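Long-range contacts in Alpha/beta hydrolase fold-3 domain protein (Sulfolobus islandicus, PDB 5LK6), which probably hydrolyses carboxylic esters as a thermostable lipase or carboxylesterase of the alpha/beta hydrolase fold: residues 36-41 / 278-283; 47-52 / 129-134; 65-70 / 100-105; 116-121 / 209-214; 160-165 / 228-233. All blocks are in the same frame, centred on the assembly; numbering follows the deposited sequence.

How the interactions relate
Interaction 1 opens at 36-41, behind helix 24-36, and closes only at 278-283, ahead of helix 285-302, so the other four contacts fall within its span. Interaction 2 runs from edge strand 46-52 to 129-134 on helix 120-133. Within that loop, interaction 3 ties the loop after strand 57-63 to the turn between helix 91-101 and strand 104-108. Interaction 4 begins at 116-121, before interaction 2 has closed, so these two cross. Interaction 4 ends at 209-214, tying the start of helix 120-133 to the end of helix 200-210, and so crosses interaction 5, which joins helix 152-163 to the loop before strand 236-241. Interactions 2 and 5 touch where T129 packs on V160.

Interaction 1. Residues 36-41 / 278-283; sequences SAAPKV and SFFPLI
A38 and P281 bring two irregular pieces of chain together, with 6.1 Å between the CA of A38 and the CA of P281, while residues 280-282 take helical backbone angles. The contact is apolar. The methyl of A38 points at the other segment and lodges between two groups, with its CB 3.6 Å from CG of P281 and 3.8 Å from CZ of F280. F280 holds its ring with CG between its own backbone N and carbonyl carbon (chi1 66°), which sends the far end of the ring toward A38. The CZ corner also comes near the carbonyl of P39, whose O lies at the ring edge, close to its plane. P39 and P281 slide past each other in opposite directions, CD of P39 lying 4.1 Å from CG of P281. P92 of helix 91-101 also touches A38, and R287 and I290 of helix 285-302 pack on F280, so both helices pack against the joined loops, with F279 reaching back to F31 and L34 of helix 24-36.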
# COMPACT_ATOMS: atom_id res chain seq x y z
N SER A 36 3.98 -21.09 -11.23
CA SER A 36 3.32 -22.32 -10.65
C SER A 36 3.84 -22.74 -9.30
O SER A 36 3.17 -23.45 -8.61
CB SER A 36 3.51 -23.53 -11.58
OG SER A 36 2.83 -23.23 -12.78
N ALA A 37 5.05 -22.36 -8.93
CA ALA A 37 5.54 -22.60 -7.57
C ALA A 37 4.63 -22.03 -6.47
O ALA A 37 4.72 -22.44 -5.34
CB ALA A 37 6.96 -22.04 -7.41
N ALA A 38 3.82 -21.04 -6.75
CA ALA A 38 2.88 -20.53 -5.76
C ALA A 38 1.74 -21.54 -5.48
O ALA A 38 1.24 -22.15 -6.39
CB ALA A 38 2.33 -19.15 -6.17
N PRO A 39 1.35 -21.71 -4.22
CA PRO A 39 0.11 -22.44 -3.97
C PRO A 39 -1.15 -21.74 -4.51
O PRO A 39 -1.18 -20.52 -4.75
CB PRO A 39 0.06 -22.47 -2.45
CG PRO A 39 0.66 -21.13 -2.07
CD PRO A 39 1.88 -21.14 -2.96
N LYS A 40 -2.19 -22.53 -4.67
CA LYS A 40 -3.49 -22.07 -5.14
C LYS A 40 -4.50 -22.06 -3.98
O LYS A 40 -4.98 -23.10 -3.61
CB LYS A 40 -3.98 -23.06 -6.20
CG LYS A 40 -3.09 -23.09 -7.42
CD LYS A 40 -3.60 -24.01 -8.49
CE LYS A 40 -2.62 -24.02 -9.64
NZ LYS A 40 -3.35 -24.44 -10.87
N VAL A 41 -4.84 -20.91 -3.41
CA VAL A 41 -5.89 -20.93 -2.37
C VAL A 41 -7.20 -21.49 -2.95
O VAL A 41 -7.46 -21.28 -4.12
CB VAL A 41 -6.09 -19.56 -1.67
CG1 VAL A 41 -4.79 -19.15 -1.03
CG2 VAL A 41 -6.57 -18.48 -2.64
N SER A 278 3.70 -11.88 -8.75
CA SER A 278 3.70 -13.23 -9.30
C SER A 278 4.49 -14.20 -8.38
O SER A 278 4.27 -15.42 -8.42
CB SER A 278 4.23 -13.24 -10.76
OG SER A 278 3.45 -12.47 -11.66
N PHE A 279 5.39 -13.64 -7.55
CA PHE A 279 6.28 -14.42 -6.70
C PHE A 279 6.04 -14.11 -5.26
O PHE A 279 6.98 -14.11 -4.43
CB PHE A 279 7.72 -14.20 -7.12
CG PHE A 279 7.88 -14.26 -8.57
CD1 PHE A 279 7.58 -15.41 -9.23
CD2 PHE A 279 8.20 -13.12 -9.32
CE1 PHE A 279 7.65 -15.45 -10.63
CE2 PHE A 279 8.29 -13.15 -10.71
CZ PHE A 279 8.02 -14.33 -11.37
N PHE A 280 4.76 -13.94 -4.93
CA PHE A 280 4.37 -13.62 -3.56
C PHE A 280 4.84 -14.60 -2.48
O PHE A 280 5.05 -14.16 -1.38
CB PHE A 280 2.86 -13.33 -3.44
CG PHE A 280 1.96 -14.52 -3.72
CD1 PHE A 280 1.68 -15.45 -2.72
CD2 PHE A 280 1.33 -14.67 -4.95
CE1 PHE A 280 0.82 -16.52 -2.97
CE2 PHE A 280 0.49 -15.72 -5.22
CZ PHE A 280 0.24 -16.66 -4.23
N PRO A 281 5.02 -15.91 -2.78
CA PRO A 281 5.55 -16.78 -1.72
C PRO A 281 6.99 -16.51 -1.34
O PRO A 281 7.35 -16.72 -0.20
CB PRO A 281 5.43 -18.20 -2.30
CG PRO A 281 4.52 -18.09 -3.46
CD PRO A 281 4.71 -16.70 -3.99
N LEU A 282 7.80 -16.07 -2.28
CA LEU A 282 9.20 -15.71 -2.02
C LEU A 282 9.38 -14.24 -1.62
O LEU A 282 10.39 -13.88 -1.09
CB LEU A 282 9.99 -15.94 -3.31
CG LEU A 282 10.64 -17.28 -3.66
CD1 LEU A 282 10.05 -18.45 -2.88
CD2 LEU A 282 10.60 -17.52 -5.18
N ILE A 283 8.45 -13.38 -1.98
CA ILE A 283 8.59 -11.94 -1.79
C ILE A 283 7.33 -11.51 -1.05
O ILE A 283 6.32 -11.20 -1.67
CB ILE A 283 8.73 -11.24 -3.19
CG1 ILE A 283 9.96 -11.74 -3.91
CG2 ILE A 283 8.84 -9.74 -3.04
CD1 ILE A 283 10.23 -11.08 -5.26

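Interaction 2. Residues 47-52 / 129-134; sequences EDIKIP and TNWVYN
The helix turn that presents W131 and V132 to I51 and P52 is held by the backbone bond from N of Y133 to O of T129, 3.0 Å long; what passes between strand and helix is apolar. W131 meets all three of I49, I51 and P52. Its CG lies anti to the backbone N (chi1 -177°), which carries the indole out from helix 129-133 to the strand. P52 sits over one face of the five-membered ring, its CD 3.7 Å from the centroid in a CH-pi contact. On the same face CG2 of I51 lies 3.7 Å from CG of W131, nearer the stem; toward the six-membered end CD1 of I49 comes within 3.9 Å of CZ3 of W131. CD1 of I51 also reaches V132, whose side chain packs on V73 and I75 of strand 72-77. The axes of segments 129-133 and 47-52 cross at 105°. This is the layered packing of an alpha/beta hydrolase, a helix flanking the central sheet and covering its antiparallel edge strand.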
# COMPACT_ATOMS: atom_id res chain seq x y z
N GLU A 47 -14.69 -21.88 -13.50
CA GLU A 47 -14.98 -22.47 -14.85
C GLU A 47 -14.18 -21.75 -15.92
O GLU A 47 -13.78 -20.61 -15.74
CB GLU A 47 -16.48 -22.48 -15.22
CG GLU A 47 -17.23 -21.20 -14.88
CD GLU A 47 -18.60 -21.08 -15.54
OE1 GLU A 47 -18.97 -22.08 -16.17
OE2 GLU A 47 -19.28 -20.00 -15.43
N ASP A 48 -13.91 -22.45 -17.00
CA ASP A 48 -13.36 -21.84 -18.20
C ASP A 48 -14.50 -21.49 -19.13
O ASP A 48 -15.43 -22.21 -19.20
CB ASP A 48 -12.37 -22.77 -18.86
CG ASP A 48 -11.09 -22.95 -18.02
OD1 ASP A 48 -10.55 -21.94 -17.50
OD2 ASP A 48 -10.59 -24.10 -17.89
N ILE A 49 -14.45 -20.33 -19.77
CA ILE A 49 -15.45 -19.94 -20.73
C ILE A 49 -14.83 -19.48 -22.07
O ILE A 49 -13.58 -19.54 -22.24
CB ILE A 49 -16.42 -18.91 -20.14
CG1 ILE A 49 -15.79 -17.54 -19.94
CG2 ILE A 49 -16.95 -19.42 -18.83
CD1 ILE A 49 -16.79 -16.45 -19.65
N LYS A 50 -15.72 -19.09 -23.00
CA LYS A 50 -15.40 -18.70 -24.38
C LYS A 50 -16.15 -17.44 -24.65
O LYS A 50 -17.37 -17.47 -24.69
CB LYS A 50 -15.92 -19.72 -25.40
CG LYS A 50 -15.38 -21.13 -25.30
CD LYS A 50 -13.93 -21.22 -25.68
CE LYS A 50 -13.63 -22.63 -26.17
NZ LYS A 50 -12.25 -23.06 -25.83
N ILE A 51 -15.45 -16.33 -24.87
CA ILE A 51 -16.08 -15.05 -25.03
C ILE A 51 -16.07 -14.77 -26.53
O ILE A 51 -15.03 -14.89 -27.14
CB ILE A 51 -15.33 -13.96 -24.25
CG1 ILE A 51 -15.35 -14.30 -22.75
CG2 ILE A 51 -15.94 -12.59 -24.53
CD1 ILE A 51 -14.80 -13.18 -21.89
N PRO A 52 -17.23 -14.42 -27.11
CA PRO A 52 -17.31 -14.18 -28.55
C PRO A 52 -16.73 -12.81 -28.96
O PRO A 52 -17.44 -11.81 -29.08
CB PRO A 52 -18.82 -14.32 -28.84
CG PRO A 52 -19.48 -13.85 -27.61
CD PRO A 52 -18.56 -14.27 -26.47
N THR A 129 -13.84 -7.21 -21.93
CA THR A 129 -14.39 -6.29 -20.96
C THR A 129 -15.83 -5.90 -21.33
O THR A 129 -16.73 -5.93 -20.49
CB THR A 129 -13.50 -5.04 -20.80
OG1 THR A 129 -12.24 -5.46 -20.27
CG2 THR A 129 -14.11 -4.02 -19.84
N ASN A 130 -16.04 -5.59 -22.59
CA ASN A 130 -17.31 -5.15 -23.10
C ASN A 130 -18.35 -6.24 -22.97
O ASN A 130 -19.49 -6.01 -22.54
CB ASN A 130 -17.12 -4.73 -24.53
CG ASN A 130 -18.30 -4.00 -25.09
OD1 ASN A 130 -18.55 -2.81 -24.83
ND2 ASN A 130 -19.00 -4.69 -25.92
N TRP A 131 -17.95 -7.45 -23.27
CA TRP A 131 -18.86 -8.55 -23.19
C TRP A 131 -19.23 -8.90 -21.76
O TRP A 131 -20.41 -9.13 -21.48
CB TRP A 131 -18.27 -9.77 -23.86
CG TRP A 131 -19.15 -10.93 -23.90
CD1 TRP A 131 -20.08 -11.24 -24.90
CD2 TRP A 131 -19.22 -12.00 -22.94
NE1 TRP A 131 -20.69 -12.43 -24.60
CE2 TRP A 131 -20.20 -12.94 -23.43
CE3 TRP A 131 -18.54 -12.29 -21.75
CZ2 TRP A 131 -20.50 -14.13 -22.76
CZ3 TRP A 131 -18.86 -13.48 -21.05
CH2 TRP A 131 -19.85 -14.38 -21.57
N VAL A 132 -18.24 -8.96 -20.86
CA VAL A 132 -18.50 -9.26 -19.45
C VAL A 132 -19.47 -8.20 -18.85
O VAL A 132 -20.40 -8.52 -18.14
CB VAL A 132 -17.20 -9.39 -18.64
CG1 VAL A 132 -17.46 -9.34 -17.12
CG2 VAL A 132 -16.45 -10.65 -19.03
N TYR A 133 -19.24 -6.94 -19.19
CA TYR A 133 -20.06 -5.85 -18.75
C TYR A 133 -21.53 -5.94 -19.22
O TYR A 133 -22.39 -5.44 -18.53
CB TYR A 133 -19.43 -4.57 -19.28
CG TYR A 133 -20.13 -3.28 -18.96
CD1 TYR A 133 -19.83 -2.60 -17.81
CD2 TYR A 133 -21.06 -2.71 -19.83
CE1 TYR A 133 -20.44 -1.40 -17.53
CE2 TYR A 133 -21.67 -1.52 -19.56
CZ TYR A 133 -21.36 -0.87 -18.41
OH TYR A 133 -21.91 0.33 -18.10
N ASN A 134 -21.77 -6.54 -20.39
CA ASN A 134 -23.12 -6.70 -20.98
C ASN A 134 -23.75 -8.02 -20.62
O ASN A 134 -24.73 -8.37 -21.18
CB ASN A 134 -23.06 -6.63 -22.51
CG ASN A 134 -22.75 -5.25 -23.00
OD1 ASN A 134 -23.18 -4.25 -22.42
ND2 ASN A 134 -22.01 -5.18 -24.06

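Interaction 3. Residues 65-70 / 100-105; sequences PKANGP and ACNCVV
The run toward N102 and its partner P65 starts in C101, the last residue of helix 91-101, whose SG is joined to SG of C103 by a disulfide of 2.1 Å. The bridge thus spans N102, which leaves the helix with a positive phi of 46°. P65 lies against the backbone there: its CB is near CA of N102, and its CG is 3.6 Å from C of N102 and 3.7 Å from N of C103, so the pyrrolidine rests on the peptide between the two residues. The amide of N102, with CG beside the backbone N and anti to the carbonyl carbon (chi1 -75°), extends along the loop to A67, whose CB is 4.1 Å from CG of N102. The side chain of C103 packs on F301 and Y302 of helix 285-302, while the backbone O of C103 meets CD of P65 at 3.5 Å. Replacing P65 by a glycine would probably open a gap against the N102-C103 peptide and let the loop shift. V104 lies in strand 104-108 and pairs with G72 and L74 of strand 72-77. Strand 72-77, helix 91-101 and strand 104-108 form a beta-alpha-beta crossover of the alpha/beta hydrolase sheet. Here the disulfide-bridged return from helix to strand is packed by the loop that leads from strand 57-63 into the crossover.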
# COMPACT_ATOMS: atom_id res chain seq x y z
N PRO A 65 -15.65 -16.22 -5.55
CA PRO A 65 -15.23 -16.42 -4.17
C PRO A 65 -16.21 -17.33 -3.40
O PRO A 65 -17.28 -17.73 -3.92
CB PRO A 65 -15.27 -15.01 -3.61
CG PRO A 65 -16.36 -14.34 -4.40
CD PRO A 65 -16.44 -15.00 -5.74
N LYS A 66 -15.79 -17.67 -2.18
CA LYS A 66 -16.59 -18.48 -1.25
C LYS A 66 -17.79 -17.70 -0.77
O LYS A 66 -18.88 -18.21 -0.81
CB LYS A 66 -15.74 -18.99 -0.10
CG LYS A 66 -14.96 -20.20 -0.57
CD LYS A 66 -14.12 -20.86 0.49
CE LYS A 66 -13.96 -22.33 0.12
NZ LYS A 66 -12.69 -22.93 0.62
N ALA A 67 -17.57 -16.45 -0.40
CA ALA A 67 -18.64 -15.46 -0.21
C ALA A 67 -19.82 -15.57 -1.20
O ALA A 67 -19.65 -15.95 -2.37
CB ALA A 67 -18.06 -14.04 -0.23
N ASN A 68 -21.01 -15.24 -0.70
CA ASN A 68 -22.25 -15.26 -1.47
C ASN A 68 -22.25 -14.00 -2.25
O ASN A 68 -21.67 -13.00 -1.82
CB ASN A 68 -23.51 -15.21 -0.57
CG ASN A 68 -23.62 -16.39 0.40
OD1 ASN A 68 -23.84 -17.54 -0.01
ND2 ASN A 68 -23.48 -16.09 1.69
N GLY A 69 -22.97 -14.03 -3.36
CA GLY A 69 -23.21 -12.83 -4.15
C GLY A 69 -24.24 -11.96 -3.47
O GLY A 69 -24.58 -12.24 -2.34
N PRO A 70 -24.74 -10.91 -4.12
CA PRO A 70 -24.21 -10.42 -5.40
C PRO A 70 -22.73 -9.84 -5.35
O PRO A 70 -22.28 -9.35 -4.33
CB PRO A 70 -25.23 -9.33 -5.80
CG PRO A 70 -25.89 -8.91 -4.53
CD PRO A 70 -25.49 -9.87 -3.42
N ALA A 100 -8.94 -12.37 -1.76
CA ALA A 100 -8.78 -11.03 -1.17
C ALA A 100 -9.86 -9.99 -1.52
O ALA A 100 -10.08 -9.09 -0.71
CB ALA A 100 -7.41 -10.43 -1.48
N CYS A 101 -10.47 -10.06 -2.70
CA CYS A 101 -11.44 -9.05 -3.10
C CYS A 101 -12.91 -9.48 -2.84
O CYS A 101 -13.84 -8.64 -2.96
CB CYS A 101 -11.25 -8.68 -4.60
SG CYS A 101 -11.79 -9.97 -5.79
N ASN A 102 -13.13 -10.76 -2.53
CA ASN A 102 -14.48 -11.35 -2.45
C ASN A 102 -15.34 -10.93 -3.68
O ASN A 102 -16.51 -10.53 -3.60
CB ASN A 102 -15.16 -11.02 -1.10
CG ASN A 102 -14.59 -11.84 0.08
OD1 ASN A 102 -14.08 -12.98 -0.03
ND2 ASN A 102 -14.67 -11.24 1.23
N CYS A 103 -14.70 -11.03 -4.84
CA CYS A 103 -15.30 -10.61 -6.07
C CYS A 103 -15.04 -11.66 -7.15
O CYS A 103 -14.25 -12.61 -6.95
CB CYS A 103 -14.82 -9.19 -6.45
SG CYS A 103 -13.16 -9.10 -7.15
N VAL A 104 -15.75 -11.51 -8.27
CA VAL A 104 -15.56 -12.44 -9.36
C VAL A 104 -14.37 -11.95 -10.13
O VAL A 104 -14.32 -10.78 -10.53
CB VAL A 104 -16.78 -12.48 -10.29
CG1 VAL A 104 -16.49 -13.37 -11.52
CG2 VAL A 104 -17.98 -12.96 -9.54
N VAL A 105 -13.40 -12.83 -10.34
CA VAL A 105 -12.28 -12.52 -11.24
C VAL A 105 -12.44 -13.27 -12.57
O VAL A 105 -12.64 -14.49 -12.58
CB VAL A 105 -10.91 -12.84 -10.57
CG1 VAL A 105 -9.76 -12.58 -11.55
CG2 VAL A 105 -10.74 -11.96 -9.33

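Interaction 4. Residues 116-121 / 209-214; sequences YKFPSA and QYLRSP. With SO4 (sulfate ion), chain E.
F118 and Y210 join two pieces of the alpha/beta hydrolase fold, the loop entering helix 120-133 and the end of helix 200-210. Among the hydrogen bonds, N of F118 gives to O of Y210 at 2.9 Å. NZ of K117 reaches O of Q209 at 3.2 Å, besides O of P114 and a water linked to O of L211. In the offset aromatic pair the edge of F118 is turned to the face of Y210, planes at 85°, with CB of F118 3.6 Å from the Y210 ring centroid. CG of Y210 lies anti to the backbone N (chi1 179°), bringing the ring under F118; F82 stacks on it. A leucine in place of Y210 would probably leave F118 without the flat surface beneath its CB and F82 without its stacking partner. Among the charged groups, R212 lays a guanidinium face on O of F118, salt-bridges D216, and at its edge holds a sulfate (probably from the crystallisation liquor, also bonded to R221), NH1 to O1 and NH2 to O3, each at 2.8 Å.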
# COMPACT_ATOMS: atom_id res chain seq x y z
N TYR A 116 0.35 -13.04 -32.73
CA TYR A 116 -0.58 -11.96 -32.96
C TYR A 116 0.03 -10.70 -32.46
O TYR A 116 0.38 -10.54 -31.27
CB TYR A 116 -1.96 -12.21 -32.28
CG TYR A 116 -2.56 -13.51 -32.69
CD1 TYR A 116 -3.29 -13.62 -33.89
CD2 TYR A 116 -2.34 -14.66 -31.92
CE1 TYR A 116 -3.82 -14.85 -34.30
CE2 TYR A 116 -2.84 -15.90 -32.33
CZ TYR A 116 -3.57 -15.97 -33.50
OH TYR A 116 -4.05 -17.18 -33.86
N LYS A 117 0.11 -9.76 -33.37
CA LYS A 117 0.79 -8.50 -33.14
C LYS A 117 -0.20 -7.49 -32.60
O LYS A 117 -1.38 -7.64 -32.73
CB LYS A 117 1.35 -7.95 -34.45
CG LYS A 117 2.20 -8.92 -35.28
CD LYS A 117 3.56 -9.14 -34.68
CE LYS A 117 4.39 -10.01 -35.58
NZ LYS A 117 5.42 -10.71 -34.74
N PHE A 118 0.33 -6.43 -32.03
CA PHE A 118 -0.40 -5.26 -31.71
C PHE A 118 -1.25 -4.83 -32.92
O PHE A 118 -0.75 -4.86 -34.05
CB PHE A 118 0.58 -4.17 -31.31
CG PHE A 118 -0.03 -2.82 -31.15
CD1 PHE A 118 -0.16 -1.97 -32.22
CD2 PHE A 118 -0.44 -2.38 -29.88
CE1 PHE A 118 -0.71 -0.72 -32.05
CE2 PHE A 118 -1.02 -1.15 -29.70
CZ PHE A 118 -1.14 -0.32 -30.78
N PRO A 119 -2.51 -4.42 -32.73
CA PRO A 119 -3.19 -4.23 -31.45
C PRO A 119 -4.10 -5.40 -31.02
O PRO A 119 -5.13 -5.18 -30.35
CB PRO A 119 -4.02 -3.02 -31.73
CG PRO A 119 -4.46 -3.24 -33.13
CD PRO A 119 -3.28 -3.85 -33.83
N SER A 120 -3.72 -6.64 -31.35
CA SER A 120 -4.58 -7.79 -31.08
C SER A 120 -4.89 -7.98 -29.58
O SER A 120 -6.04 -8.13 -29.22
CB SER A 120 -4.00 -9.11 -31.63
OG SER A 120 -3.58 -9.00 -32.96
N ALA A 121 -3.87 -7.97 -28.72
CA ALA A 121 -4.06 -8.05 -27.29
C ALA A 121 -5.02 -6.98 -26.74
O ALA A 121 -5.72 -7.23 -25.75
CB ALA A 121 -2.74 -7.93 -26.57
N GLN A 209 8.70 -8.16 -30.57
CA GLN A 209 7.75 -9.21 -30.89
C GLN A 209 6.30 -8.70 -31.09
O GLN A 209 5.57 -9.24 -31.94
CB GLN A 209 7.78 -10.30 -29.85
CG GLN A 209 9.11 -11.00 -29.58
CD GLN A 209 9.74 -11.69 -30.78
OE1 GLN A 209 10.73 -11.17 -31.32
NE2 GLN A 209 9.22 -12.88 -31.19
N TYR A 210 5.90 -7.69 -30.34
CA TYR A 210 4.49 -7.25 -30.33
C TYR A 210 4.24 -6.13 -31.37
O TYR A 210 3.26 -6.21 -32.12
CB TYR A 210 4.17 -6.75 -28.93
CG TYR A 210 2.81 -6.21 -28.59
CD1 TYR A 210 1.68 -6.94 -28.77
CD2 TYR A 210 2.68 -4.99 -27.97
CE1 TYR A 210 0.42 -6.44 -28.43
CE2 TYR A 210 1.43 -4.47 -27.60
CZ TYR A 210 0.30 -5.20 -27.83
OH TYR A 210 -0.92 -4.69 -27.43
N LEU A 211 5.13 -5.12 -31.42
CA LEU A 211 4.91 -3.93 -32.26
C LEU A 211 5.20 -4.23 -33.72
O LEU A 211 5.96 -5.15 -34.04
CB LEU A 211 5.73 -2.76 -31.74
CG LEU A 211 5.45 -2.33 -30.30
CD1 LEU A 211 6.30 -1.17 -29.88
CD2 LEU A 211 4.01 -1.92 -30.12
N ARG A 212 4.49 -3.54 -34.61
CA ARG A 212 4.65 -3.77 -36.04
C ARG A 212 5.65 -2.84 -36.74
O ARG A 212 6.26 -3.21 -37.75
CB ARG A 212 3.31 -3.60 -36.75
CG ARG A 212 2.18 -4.51 -36.25
CD ARG A 212 0.84 -4.02 -36.80
NE ARG A 212 0.51 -2.69 -36.31
CZ ARG A 212 -0.70 -2.13 -36.36
NH1 ARG A 212 -1.75 -2.78 -36.88
NH2 ARG A 212 -0.86 -0.91 -35.86
N SER A 213 5.73 -1.62 -36.23
CA SER A 213 6.61 -0.58 -36.75
C SER A 213 6.81 0.46 -35.62
O SER A 213 6.09 0.42 -34.59
CB SER A 213 6.00 0.10 -38.01
OG SER A 213 4.94 0.99 -37.69
N PRO A 214 7.78 1.37 -35.81
CA PRO A 214 7.98 2.40 -34.75
C PRO A 214 6.78 3.29 -34.54
O PRO A 214 6.59 3.80 -33.45
CB PRO A 214 9.21 3.18 -35.26
CG PRO A 214 10.02 2.08 -35.96
CD PRO A 214 8.94 1.32 -36.73
S SO4 E . -4.75 -0.50 -36.62
O1 SO4 E . -4.46 -1.90 -36.93
O2 SO4 E . -5.92 -0.56 -35.64
O3 SO4 E . -3.45 0.15 -36.22
O4 SO4 E . -5.05 0.30 -37.81
O HOH W 1 6.93 -8.10 -34.99

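Interaction 5. Residues 160-165 / 228-233; sequences VALLSK and QDLSGL
L162 and L233 form the closely packed part of this contact, and K165 with D229 its solvent side. On the inner side, CD2 of L233 comes 3.4 Å from the carbonyl O of A161 and 3.8 Å from CA of L162, so the end of this leucine rests on the helix backbone there. L162 sends its own CD2 to CD2 of L230, 4.0 Å away, and to CD2 of L233 at 4.2 Å; three leucine branches from the two segments thus meet around one small apolar patch. Toward solvent the contact becomes ionic. K165, with CG anti to the backbone N (chi1 -160°), stretches along the loop, its CD and CE passing beside O of S231, until NZ forms a 2.8 Å salt bridge with OD2 of D229. The other carboxylate oxygen, OD1, is gripped twice from the same face: the bond from N of S231 makes an Asx turn, OG adds a second bond, and together they probably help hold the carboxylate for the lysine. Y253 of helix 247-259 touches both L162 and L230, and L257 packs on L233. Q173 of strand 173-176 touches A161 and L233, and helix 120-133 flanks V160, L163 and S164.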
# COMPACT_ATOMS: atom_id res chain seq x y z
N VAL A 160 -7.64 -0.23 -22.19
CA VAL A 160 -9.05 -0.55 -22.11
C VAL A 160 -9.92 0.56 -21.46
O VAL A 160 -10.98 0.90 -21.99
CB VAL A 160 -9.30 -1.86 -21.36
CG1 VAL A 160 -10.80 -1.98 -21.08
CG2 VAL A 160 -8.82 -3.06 -22.20
N ALA A 161 -9.46 1.12 -20.35
CA ALA A 161 -10.18 2.18 -19.66
C ALA A 161 -10.35 3.41 -20.50
O ALA A 161 -11.37 4.08 -20.41
CB ALA A 161 -9.49 2.57 -18.35
N LEU A 162 -9.31 3.75 -21.23
CA LEU A 162 -9.37 4.82 -22.20
C LEU A 162 -10.40 4.56 -23.31
O LEU A 162 -11.27 5.41 -23.57
CB LEU A 162 -7.99 5.03 -22.81
CG LEU A 162 -7.11 6.03 -22.07
CD1 LEU A 162 -5.61 5.78 -22.33
CD2 LEU A 162 -7.54 7.44 -22.48
N LEU A 163 -10.29 3.41 -23.97
CA LEU A 163 -11.23 2.97 -25.01
C LEU A 163 -12.69 2.87 -24.55
O LEU A 163 -13.59 2.88 -25.36
CB LEU A 163 -10.80 1.58 -25.49
CG LEU A 163 -9.52 1.49 -26.35
CD1 LEU A 163 -9.13 0.05 -26.67
CD2 LEU A 163 -9.67 2.32 -27.60
N SER A 164 -12.89 2.72 -23.24
CA SER A 164 -14.18 2.57 -22.62
C SER A 164 -14.82 3.88 -22.23
O SER A 164 -15.98 3.86 -21.86
CB SER A 164 -14.06 1.75 -21.34
OG SER A 164 -13.74 0.41 -21.63
N LYS A 165 -14.10 5.00 -22.33
CA LYS A 165 -14.67 6.31 -21.98
C LYS A 165 -15.94 6.61 -22.81
O LYS A 165 -15.89 6.53 -24.02
CB LYS A 165 -13.62 7.40 -22.18
CG LYS A 165 -13.89 8.69 -21.42
CD LYS A 165 -12.94 9.81 -21.83
CE LYS A 165 -13.71 11.13 -21.76
NZ LYS A 165 -12.85 12.30 -22.09
N GLN A 228 -4.71 11.98 -25.43
CA GLN A 228 -4.95 13.42 -25.54
C GLN A 228 -5.67 13.98 -24.33
O GLN A 228 -5.29 15.00 -23.80
CB GLN A 228 -5.70 13.72 -26.85
CG GLN A 228 -4.75 14.12 -27.99
CD GLN A 228 -5.49 14.50 -29.27
OE1 GLN A 228 -6.51 15.20 -29.25
NE2 GLN A 228 -4.97 14.05 -30.40
N ASP A 229 -6.69 13.26 -23.89
CA ASP A 229 -7.54 13.61 -22.76
C ASP A 229 -7.67 12.41 -21.81
O ASP A 229 -8.27 11.36 -22.16
CB ASP A 229 -8.95 13.95 -23.32
CG ASP A 229 -9.91 14.50 -22.27
OD1 ASP A 229 -9.47 14.93 -21.20
OD2 ASP A 229 -11.12 14.49 -22.55
N LEU A 230 -7.13 12.57 -20.61
CA LEU A 230 -7.23 11.49 -19.60
C LEU A 230 -8.39 11.69 -18.65
O LEU A 230 -8.61 10.84 -17.79
CB LEU A 230 -5.92 11.33 -18.84
CG LEU A 230 -4.78 10.83 -19.71
CD1 LEU A 230 -3.44 11.04 -19.01
CD2 LEU A 230 -4.96 9.36 -20.13
N SER A 231 -9.16 12.76 -18.83
CA SER A 231 -10.28 13.09 -17.91
C SER A 231 -11.41 12.05 -18.00
O SER A 231 -11.52 11.33 -19.00
CB SER A 231 -10.83 14.49 -18.18
OG SER A 231 -11.59 14.43 -19.39
N GLY A 232 -12.18 11.96 -16.90
CA GLY A 232 -13.31 11.03 -16.74
C GLY A 232 -13.01 9.57 -16.90
O GLY A 232 -13.87 8.81 -17.26
N LEU A 233 -11.78 9.17 -16.64
CA LEU A 233 -11.47 7.77 -16.57
C LEU A 233 -11.84 7.26 -15.18
O LEU A 233 -12.00 8.04 -14.23
CB LEU A 233 -9.97 7.57 -16.80
CG LEU A 233 -9.49 7.88 -18.21
CD1 LEU A 233 -8.00 7.65 -18.26
CD2 LEU A 233 -10.17 7.00 -19.25